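Side-chain contacts in C3-degrading proteinase (CppA protein) (Streptococcus pneumoniae, PDB 3E0R), which probably degrades complement component C3 and is built from two regions related to the glyoxalase clan: residues F221-S225 with E226-L230; N24-F27 with Y28-L32. All coordinates share one frame; numbering follows the deposited sequence.

Contact 1 of 2, residues F221-S225 with E226-L230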
ATOM      1  N   PHE A 221     -20.929  -7.543   3.606  1.00 20.79           N
ATOM      2  CA  PHE A 221     -20.951  -8.199   4.892  1.00 19.45           C
ATOM      3  C   PHE A 221     -20.973  -7.131   5.989  1.00 18.73           C
ATOM      4  O   PHE A 221     -20.174  -6.200   5.963  1.00 18.19           O
ATOM      5  CB  PHE A 221     -19.756  -9.139   5.040  1.00 18.71           C
ATOM      6  CG  PHE A 221     -19.599  -9.709   6.445  1.00 19.59           C
ATOM      7  CD1 PHE A 221     -20.290 -10.861   6.835  1.00 19.43           C
ATOM      8  CD2 PHE A 221     -18.784  -9.074   7.377  1.00 17.56           C
ATOM      9  CE1 PHE A 221     -20.181 -11.361   8.117  1.00 20.16           C
ATOM     10  CE2 PHE A 221     -18.640  -9.564   8.666  1.00 19.05           C
ATOM     11  CZ  PHE A 221     -19.330 -10.696   9.051  1.00 19.95           C
ATOM     12  N   ILE A 222     -21.942  -7.279   6.910  1.00 18.04           N
ATOM     13  CA  ILE A 222     -22.001  -6.541   8.173  1.00 18.47           C
ATOM     14  C   ILE A 222     -21.955  -7.580   9.308  1.00 18.97           C
ATOM     15  O   ILE A 222     -22.837  -8.496   9.378  1.00 20.24           O
ATOM     16  CB  ILE A 222     -23.293  -5.613   8.320  1.00 17.86           C
ATOM     17  CG1 ILE A 222     -23.493  -4.697   7.090  1.00 18.74           C
ATOM     18  CG2 ILE A 222     -23.226  -4.791   9.586  1.00 16.51           C
ATOM     19  CD1 ILE A 222     -24.955  -4.241   6.851  1.00 17.00           C
ATOM     20  N   PRO A 223     -20.923  -7.470  10.194  1.00 19.56           N
ATOM     21  CA  PRO A 223     -20.801  -8.338  11.380  1.00 19.32           C
ATOM     22  C   PRO A 223     -21.973  -8.093  12.328  1.00 19.58           C
ATOM     23  O   PRO A 223     -22.495  -6.985  12.368  1.00 20.29           O
ATOM     24  CB  PRO A 223     -19.503  -7.836  12.050  1.00 18.80           C
ATOM     25  CG  PRO A 223     -19.471  -6.355  11.717  1.00 19.23           C
ATOM     26  CD  PRO A 223     -19.866  -6.429  10.194  1.00 19.78           C
ATOM     27  N   LYS A 224     -22.329  -9.057  13.167  1.00 20.08           N
ATOM     28  CA  LYS A 224     -23.303  -8.745  14.247  1.00 20.08           C
ATOM     29  C   LYS A 224     -23.009  -7.446  15.087  1.00 20.20           C
ATOM     30  O   LYS A 224     -23.948  -6.768  15.536  1.00 21.36           O
ATOM     31  CB  LYS A 224     -23.517  -9.953  15.152  1.00 19.74           C
ATOM     32  CG  LYS A 224     -24.290  -9.688  16.422  1.00 19.89           C
ATOM     33  CD  LYS A 224     -25.635 -10.283  16.466  1.00 18.77           C
ATOM     34  CE  LYS A 224     -26.398  -9.811  17.697  1.00 17.18           C
ATOM     35  NZ  LYS A 224     -25.960 -10.431  18.955  1.00 15.92           N
ATOM     36  N   SER A 225     -21.746  -7.105  15.307  1.00 20.12           N
ATOM     37  CA  SER A 225     -21.358  -5.904  16.121  1.00 18.88           C
ATOM     38  C   SER A 225     -21.720  -4.592  15.456  1.00 18.68           C
ATOM     39  O   SER A 225     -21.749  -3.561  16.102  1.00 16.64           O
ATOM     40  CB  SER A 225     -19.866  -5.888  16.287  1.00 18.78           C
ATOM     41  OG  SER A 225     -19.196  -5.666  15.013  1.00 17.27           O
ATOM     42  N   GLU A 226     -21.880  -4.641  14.126  1.00 19.67           N
ATOM     43  CA  GLU A 226     -22.132  -3.469  13.283  1.00 20.48           C
ATOM     44  C   GLU A 226     -20.941  -2.516  13.243  1.00 19.91           C
ATOM     45  O   GLU A 226     -21.139  -1.335  12.909  1.00 20.70           O
ATOM     46  CB  GLU A 226     -23.400  -2.673  13.726  1.00 20.62           C
ATOM     47  CG  GLU A 226     -24.702  -3.492  13.740  1.00 23.08           C
ATOM     48  CD  GLU A 226     -25.859  -2.716  14.336  1.00 22.39           C
ATOM     49  OE1 GLU A 226     -25.812  -2.398  15.549  1.00 25.70           O
ATOM     50  OE2 GLU A 226     -26.818  -2.453  13.611  1.00 22.99           O
ATOM     51  N   LYS A 227     -19.738  -3.011  13.589  1.00 19.72           N
ATOM     52  CA  LYS A 227     -18.537  -2.172  13.748  1.00 19.78           C
ATOM     53  C   LYS A 227     -17.853  -1.883  12.460  1.00 18.61           C
ATOM     54  O   LYS A 227     -17.004  -1.003  12.398  1.00 18.45           O
ATOM     55  CB  LYS A 227     -17.518  -2.778  14.714  1.00 20.32           C
ATOM     56  CG  LYS A 227     -17.956  -2.700  16.158  1.00 21.70           C
ATOM     57  CD  LYS A 227     -17.139  -3.612  17.043  1.00 22.59           C
ATOM     58  CE  LYS A 227     -17.714  -3.645  18.478  1.00 24.98           C
ATOM     59  NZ  LYS A 227     -17.133  -4.784  19.284  1.00 27.09           N
ATOM     60  N   PHE A 228     -18.223  -2.610  11.418  1.00 19.04           N
ATOM     61  CA  PHE A 228     -17.731  -2.279  10.084  1.00 18.97           C
ATOM     62  C   PHE A 228     -18.659  -2.797   9.013  1.00 19.04           C
ATOM     63  O   PHE A 228     -19.631  -3.545   9.265  1.00 20.93           O
ATOM     64  CB  PHE A 228     -16.267  -2.793   9.893  1.00 18.74           C
ATOM     65  CG  PHE A 228     -16.149  -4.288   9.976  1.00 17.27           C
ATOM     66  CD1 PHE A 228     -16.285  -5.067   8.845  1.00 18.29           C
ATOM     67  CD2 PHE A 228     -15.940  -4.909  11.178  1.00 16.22           C
ATOM     68  CE1 PHE A 228     -16.234  -6.459   8.926  1.00 18.78           C
ATOM     69  CE2 PHE A 228     -15.872  -6.292  11.262  1.00 17.21           C
ATOM     70  CZ  PHE A 228     -16.009  -7.059  10.152  1.00 17.30           C
ATOM     71  N   PHE A 229     -18.322  -2.391   7.801  1.00 18.81           N
ATOM     72  CA  PHE A 229     -18.995  -2.801   6.585  1.00 18.05           C
ATOM     73  C   PHE A 229     -17.891  -3.280   5.660  1.00 18.02           C
ATOM     74  O   PHE A 229     -16.873  -2.597   5.465  1.00 17.65           O
ATOM     75  CB  PHE A 229     -19.785  -1.606   5.995  1.00 18.18           C
ATOM     76  CG  PHE A 229     -20.464  -1.916   4.683  1.00 18.15           C
ATOM     77  CD1 PHE A 229     -21.792  -2.286   4.651  1.00 15.90           C
ATOM     78  CD2 PHE A 229     -19.739  -1.900   3.503  1.00 14.30           C
ATOM     79  CE1 PHE A 229     -22.380  -2.594   3.451  1.00 18.04           C
ATOM     80  CE2 PHE A 229     -20.340  -2.180   2.328  1.00 14.46           C
ATOM     81  CZ  PHE A 229     -21.638  -2.551   2.283  1.00 14.37           C
ATOM     82  N   LEU A 230     -18.046  -4.508   5.188  1.00 17.74           N
ATOM     83  CA  LEU A 230     -17.153  -5.085   4.211  1.00 17.22           C
ATOM     84  C   LEU A 230     -17.876  -5.282   2.870  1.00 17.96           C
ATOM     85  O   LEU A 230     -18.813  -6.100   2.743  1.00 17.42           O
ATOM     86  CB  LEU A 230     -16.624  -6.426   4.729  1.00 18.00           C
ATOM     87  CG  LEU A 230     -15.691  -7.308   3.889  1.00 17.31           C
ATOM     88  CD1 LEU A 230     -14.438  -6.545   3.447  1.00 17.20           C
ATOM     89  CD2 LEU A 230     -15.345  -8.606   4.699  1.00 14.72           C
TER
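Phe221 and Leu230 form an antiparallel hydrogen-bonded pair at the base of a beta hairpin, and the chain reverses between them through a type I beta turn from Pro223 to Glu226. Both backbone groups of Phe221 are satisfied by Leu230. Phe221 N gives its proton to Leu230 O at 2.7 Å, with the donor in the carbonyl plane, and Leu230 N returns a straighter bond to Phe221 O at 2.8 Å (N-H...O 173°). The turn is closed by Glu226 N, which approaches Pro223 O at 3.0 Å from above the carbonyl plane rather than within it. Ser225 then forms an ST turn: with chi1 at 67° its hydroxyl lies between backbone N and carbonyl carbon, where OG accepts from Lys227 N at 3.1 Å. The aliphatic part of Lys227 runs past the same serine, from CB to CE.

The apolar side chains divide between two sides. On one, Pro223 CG sits over a face of the Phe228 ring in a CH-pi contact, 3.8 Å from the centroid and 19° off the normal, while Phe228 also stacks on Trp240. Phe221 presents its ring edge to Phe228, CE2 lying 3.9 Å from CZ. On the other, Ile222 and Phe229 face helix 208-214, touching Ile208 and Leu211 respectively. The hairpin thus connects edge strand 220-221 to strand 228-232. On its helix-facing side, Ile222 CG1 meets Phe229 CD1 at 3.8 Å.

Contact 2 of 2, residues N24-F27 with Y28-L32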
ATOM      1  N   ASN A  24       9.229 -10.843   3.813  1.00 28.50           N
ATOM      2  CA  ASN A  24       8.488  -9.578   3.729  1.00 28.23           C
ATOM      3  C   ASN A  24       8.813  -8.669   4.928  1.00 28.16           C
ATOM      4  O   ASN A  24       8.996  -7.458   4.777  1.00 27.97           O
ATOM      5  CB  ASN A  24       6.981  -9.847   3.545  1.00 27.88           C
ATOM      6  CG  ASN A  24       6.628 -10.301   2.130  1.00 29.37           C
ATOM      7  OD1 ASN A  24       6.183  -9.502   1.326  1.00 31.28           O
ATOM      8  ND2 ASN A  24       6.899 -11.572   1.800  1.00 31.55           N
ATOM      9  N   GLU A  25       8.932  -9.258   6.114  1.00 28.27           N
ATOM     10  CA  GLU A  25       9.350  -8.496   7.321  1.00 28.15           C
ATOM     11  C   GLU A  25      10.713  -7.854   7.134  1.00 27.50           C
ATOM     12  O   GLU A  25      10.922  -6.697   7.448  1.00 27.62           O
ATOM     13  CB  GLU A  25       9.496  -9.416   8.530  1.00 28.16           C
ATOM     14  CG  GLU A  25       8.242 -10.022   9.084  1.00 28.81           C
ATOM     15  CD  GLU A  25       8.494 -10.670  10.470  1.00 28.29           C
ATOM     16  OE1 GLU A  25       9.607 -11.166  10.718  1.00 27.68           O
ATOM     17  OE2 GLU A  25       7.569 -10.671  11.311  1.00 30.04           O
ATOM     18  N   THR A  26      11.660  -8.650   6.644  1.00 26.86           N
ATOM     19  CA  THR A  26      13.013  -8.181   6.428  1.00 25.82           C
ATOM     20  C   THR A  26      13.038  -6.979   5.507  1.00 25.16           C
ATOM     21  O   THR A  26      13.891  -6.111   5.647  1.00 25.42           O
ATOM     22  CB  THR A  26      13.902  -9.284   5.831  1.00 26.08           C
ATOM     23  OG1 THR A  26      13.700 -10.487   6.574  1.00 27.35           O
ATOM     24  CG2 THR A  26      15.366  -8.901   5.884  1.00 25.15           C
ATOM     25  N   PHE A  27      12.099  -6.952   4.567  1.00 23.95           N
ATOM     26  CA  PHE A  27      12.040  -5.926   3.522  1.00 23.97           C
ATOM     27  C   PHE A  27      11.436  -4.639   4.094  1.00 23.20           C
ATOM     28  O   PHE A  27      12.061  -3.572   4.066  1.00 22.77           O
ATOM     29  CB  PHE A  27      11.234  -6.463   2.297  1.00 23.41           C
ATOM     30  CG  PHE A  27      11.070  -5.476   1.193  1.00 23.08           C
ATOM     31  CD1 PHE A  27      12.148  -5.137   0.377  1.00 23.92           C
ATOM     32  CD2 PHE A  27       9.858  -4.869   0.973  1.00 23.48           C
ATOM     33  CE1 PHE A  27      12.010  -4.213  -0.634  1.00 23.55           C
ATOM     34  CE2 PHE A  27       9.707  -3.939  -0.029  1.00 22.05           C
ATOM     35  CZ  PHE A  27      10.754  -3.618  -0.840  1.00 23.41           C
ATOM     36  N   TYR A  28      10.252  -4.767   4.676  1.00 22.59           N
ATOM     37  CA  TYR A  28       9.485  -3.585   5.062  1.00 22.77           C
ATOM     38  C   TYR A  28      10.010  -2.935   6.340  1.00 22.99           C
ATOM     39  O   TYR A  28      10.049  -1.698   6.468  1.00 21.12           O
ATOM     40  CB  TYR A  28       8.033  -3.954   5.189  1.00 22.27           C
ATOM     41  CG  TYR A  28       7.355  -4.061   3.861  1.00 19.96           C
ATOM     42  CD1 TYR A  28       7.019  -2.922   3.150  1.00 20.34           C
ATOM     43  CD2 TYR A  28       6.965  -5.306   3.341  1.00 20.94           C
ATOM     44  CE1 TYR A  28       6.363  -3.013   1.902  1.00 18.66           C
ATOM     45  CE2 TYR A  28       6.295  -5.409   2.087  1.00 20.45           C
ATOM     46  CZ  TYR A  28       6.025  -4.252   1.381  1.00 18.98           C
ATOM     47  OH  TYR A  28       5.373  -4.335   0.195  1.00 18.52           O
ATOM     48  N   ILE A  29      10.501  -3.788   7.235  1.00 23.73           N
ATOM     49  CA  ILE A  29      11.008  -3.342   8.521  1.00 24.70           C
ATOM     50  C   ILE A  29      12.484  -3.057   8.399  1.00 25.31           C
ATOM     51  O   ILE A  29      12.904  -1.924   8.583  1.00 24.65           O
ATOM     52  CB  ILE A  29      10.742  -4.375   9.672  1.00 24.72           C
ATOM     53  CG1 ILE A  29       9.244  -4.542   9.899  1.00 25.41           C
ATOM     54  CG2 ILE A  29      11.382  -3.916  10.971  1.00 23.07           C
ATOM     55  CD1 ILE A  29       8.893  -5.822  10.580  1.00 24.73           C
ATOM     56  N   GLU A  30      13.268  -4.082   8.058  1.00 26.46           N
ATOM     57  CA  GLU A  30      14.709  -3.929   8.089  1.00 27.63           C
ATOM     58  C   GLU A  30      15.161  -3.042   6.952  1.00 27.82           C
ATOM     59  O   GLU A  30      15.967  -2.133   7.145  1.00 28.96           O
ATOM     60  CB  GLU A  30      15.485  -5.252   8.049  1.00 28.13           C
ATOM     61  CG  GLU A  30      14.745  -6.489   8.562  1.00 30.89           C
ATOM     62  CD  GLU A  30      15.191  -7.015   9.908  1.00 31.90           C
ATOM     63  OE1 GLU A  30      16.258  -7.675   9.931  1.00 30.91           O
ATOM     64  OE2 GLU A  30      14.438  -6.817  10.905  1.00 33.00           O
ATOM     65  N   THR A  31      14.666  -3.287   5.757  1.00 28.10           N
ATOM     66  CA  THR A  31      15.191  -2.555   4.607  1.00 28.07           C
ATOM     67  C   THR A  31      14.563  -1.154   4.604  1.00 28.59           C
ATOM     68  O   THR A  31      15.303  -0.151   4.690  1.00 29.09           O
ATOM     69  CB  THR A  31      15.050  -3.381   3.291  1.00 28.13           C
ATOM     70  OG1 THR A  31      15.678  -4.662   3.495  1.00 27.07           O
ATOM     71  CG2 THR A  31      15.703  -2.676   2.072  1.00 27.69           C
ATOM     72  N   LEU A  32      13.226  -1.078   4.628  1.00 27.96           N
ATOM     73  CA  LEU A  32      12.552   0.201   4.410  1.00 27.81           C
ATOM     74  C   LEU A  32      12.408   1.099   5.629  1.00 27.61           C
ATOM     75  O   LEU A  32      12.211   2.291   5.479  1.00 28.75           O
ATOM     76  CB  LEU A  32      11.191  -0.003   3.715  1.00 28.03           C
ATOM     77  CG  LEU A  32      11.264  -0.548   2.259  1.00 27.11           C
ATOM     78  CD1 LEU A  32       9.848  -0.578   1.618  1.00 23.34           C
ATOM     79  CD2 LEU A  32      12.303   0.199   1.416  1.00 22.99           C
TER
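Between Asn24-Phe27 and Tyr28-Leu32 the backbone passes from alpha-helical i to i+4 bonds (Tyr28 N to Asn24 O, Ile29 N to Glu25 O) to wider i to i+5 bonds, Thr31 N to Thr26 O at 2.9 Å and Leu32 N to Phe27 O at 2.8 Å. This is a pi-type turn at the C-terminal part of helix 21-31. Phe27 O also receives a weak bond from Thr31 N.

The side chains centre on a T-shaped aromatic pair of sequence neighbours. The edge of Phe27 points at the face of Tyr28, with centroids 4.9 Å apart and planes at 83°; Phe27 CD2 stands 3.6 Å above the middle of the tyrosine ring. The two first torsions differ: Phe27 CG is trans to its backbone N (chi1 178°), whereas Tyr28 CG lies beside its own N. Asn24 runs alongside Tyr28, its amide plane 21° from the ring plane, and its ND2 is held by Asn20 O and Glu115 OE2.

The buried aromatics pack between strands: Tyr28 on Leu55 and Leu57 of strand 53-59, Phe27 on Ile111 of strand 107-112. On the outer side Thr26 CG2 meets Glu30 CG. Leu32 closes the group: its CG lies over a face of the Phe27 ring, and Leu32 CD1 reaches Phe27 CE2 at 3.7 Å.

In the fold
The two contacts share no element. Contact 1 belongs to the hairpin at one margin of the eight-stranded sheet, in the C-terminal CppA region, its centre about 23 Å from that of the chain; contact 2 is a helix segment in the N-terminal CppA region, its centre about 14 Å from that of the chain. The centres of contacts 1 and 2 lie about 32 Å apart. Contact 1 is largely at the surface, with one buried residue among ten, whereas four of nine are buried in contact 2. Reciprocal strand bonds, a turn bond and a serine hydroxyl hold the hairpin; the helix relies on i+4 bonds widening to i+5. A proline covers a ring face in contact 1, a ring edge in contact 2.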